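Local coordinates for protein carboxypeptidase 1 (Deinococcus radiodurans str. R1, PDB 5GIV) that is a zinc-dependent metallopeptidase of the M32 family, probably releasing amino acids one at a time from peptide C-termini with broad specificity except for proline, at residues L347-A352 and N358-T363. Numbering follows the deposited sequence.
Sequences LIRTDA and NLHVIT
H360, in the first turn of helix 357-372, lays its imidazole against the backbone of the loop 347-352, joining loop and helix near the zinc site of this M32 carboxypeptidase. The tight part is a CH-pi contact: CA of R349 sits over one ring face, 3.9 Å from the H360 centroid and 18° off the ring normal. Beside it R349 CG meets H360 CB at 3.7 Å. At the ring edge, near its plane, L347 O lies 3.5 Å from H360 CE1, while the methyl of A352 approaches obliquely, its CB 3.7 Å from H360 NE2. With CG anti to the carbonyl carbon (chi1 -62°), the H360 ring reaches the loop, and its ND1 is hydrogen-bonded to Y389 OH of helix 381-393, which limits its rotation. Replacing the imidazole by an alanine side chain is likely to open a gap against R349 CA and leave Y389 OH without this partner. Between R349 and A352 the contact thins to its solvent side: T350 and D351 are exposed and make no contact with 358-363. R349 instead runs inward past V361, bending near its end, and its guanidinium, turned 74° from the imidazole plane, forms a salt bridge with D407 and a cation-pi contact with Y422. The R349 side chain lies about 8 Å from the bound zinc ion, and its NH1 is hydrogen-bonded to Y357 OH.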
# COMPACT_ATOMS: atom_id res chain seq x y z
N LEU A 347 4.79 19.09 -28.21
CA LEU A 347 5.71 17.96 -28.26
C LEU A 347 5.26 16.75 -27.43
O LEU A 347 5.53 15.61 -27.83
CB LEU A 347 7.08 18.40 -27.76
CG LEU A 347 7.84 19.45 -28.56
CD1 LEU A 347 9.11 19.85 -27.81
CD2 LEU A 347 8.17 18.93 -29.97
N ILE A 348 4.59 16.96 -26.30
CA ILE A 348 4.31 15.89 -25.35
C ILE A 348 2.94 15.32 -25.65
O ILE A 348 1.93 16.04 -25.59
CB ILE A 348 4.39 16.40 -23.90
CG1 ILE A 348 5.72 17.10 -23.64
CG2 ILE A 348 4.11 15.25 -22.93
CD1 ILE A 348 6.93 16.26 -23.94
N ARG A 349 2.90 14.02 -25.96
CA ARG A 349 1.65 13.37 -26.33
C ARG A 349 0.61 13.49 -25.22
O ARG A 349 -0.54 13.84 -25.48
CB ARG A 349 1.91 11.90 -26.67
CG ARG A 349 0.63 11.11 -26.89
CD ARG A 349 0.93 9.62 -27.06
NE ARG A 349 1.66 9.13 -25.91
CZ ARG A 349 1.09 8.68 -24.80
NH1 ARG A 349 -0.24 8.65 -24.71
NH2 ARG A 349 1.84 8.26 -23.79
N THR A 350 1.00 13.19 -23.98
CA THR A 350 0.02 13.13 -22.89
C THR A 350 -0.63 14.47 -22.59
O THR A 350 -1.73 14.50 -22.04
CB THR A 350 0.66 12.56 -21.62
OG1 THR A 350 1.87 13.27 -21.32
CG2 THR A 350 0.99 11.10 -21.79
N ASP A 351 0.01 15.59 -22.94
CA ASP A 351 -0.54 16.91 -22.69
C ASP A 351 -1.24 17.52 -23.91
O ASP A 351 -1.70 18.66 -23.83
CB ASP A 351 0.56 17.86 -22.23
CG ASP A 351 1.24 17.40 -20.96
OD1 ASP A 351 0.63 16.60 -20.22
OD2 ASP A 351 2.36 17.87 -20.70
N ALA A 352 -1.30 16.80 -25.03
CA ALA A 352 -1.76 17.41 -26.26
C ALA A 352 -3.28 17.60 -26.23
O ALA A 352 -4.01 16.85 -25.59
CB ALA A 352 -1.35 16.56 -27.46
N ASN A 358 -4.21 13.09 -31.78
CA ASN A 358 -4.09 11.86 -32.56
C ASN A 358 -2.87 11.87 -33.46
O ASN A 358 -2.35 10.80 -33.79
CB ASN A 358 -5.38 11.65 -33.36
CG ASN A 358 -6.59 11.51 -32.46
OD1 ASN A 358 -6.56 10.78 -31.48
ND2 ASN A 358 -7.65 12.23 -32.77
N LEU A 359 -2.34 13.05 -33.80
CA LEU A 359 -1.14 13.10 -34.61
C LEU A 359 0.05 12.47 -33.89
O LEU A 359 0.97 11.95 -34.54
CB LEU A 359 -0.84 14.54 -35.00
CG LEU A 359 -1.95 15.21 -35.81
CD1 LEU A 359 -1.73 16.70 -35.91
CD2 LEU A 359 -2.02 14.59 -37.20
N HIS A 360 0.06 12.50 -32.55
CA HIS A 360 1.13 11.82 -31.82
C HIS A 360 0.99 10.30 -31.90
O HIS A 360 1.99 9.59 -32.05
CB HIS A 360 1.14 12.27 -30.35
CG HIS A 360 1.39 13.74 -30.16
ND1 HIS A 360 2.64 14.25 -29.88
CD2 HIS A 360 0.55 14.80 -30.19
CE1 HIS A 360 2.56 15.56 -29.75
NE2 HIS A 360 1.31 15.92 -29.94
N VAL A 361 -0.24 9.80 -31.77
CA VAL A 361 -0.48 8.36 -31.84
C VAL A 361 -0.13 7.84 -33.23
O VAL A 361 0.52 6.80 -33.37
CB VAL A 361 -1.94 8.04 -31.47
CG1 VAL A 361 -2.26 6.58 -31.71
CG2 VAL A 361 -2.20 8.40 -30.01
N ILE A 362 -0.58 8.55 -34.27
CA ILE A 362 -0.27 8.15 -35.64
C ILE A 362 1.24 8.10 -35.85
O ILE A 362 1.77 7.16 -36.45
CB ILE A 362 -0.94 9.11 -36.64
CG1 ILE A 362 -2.46 9.04 -36.50
CG2 ILE A 362 -0.46 8.81 -38.06
CD1 ILE A 362 -3.19 10.06 -37.34
N THR A 363 1.95 9.13 -35.38
CA THR A 363 3.40 9.11 -35.49
C THR A 363 3.99 7.82 -34.94
O THR A 363 4.74 7.12 -35.63
CB THR A 363 3.99 10.32 -34.76
OG1 THR A 363 3.48 11.51 -35.35
CG2 THR A 363 5.52 10.30 -34.83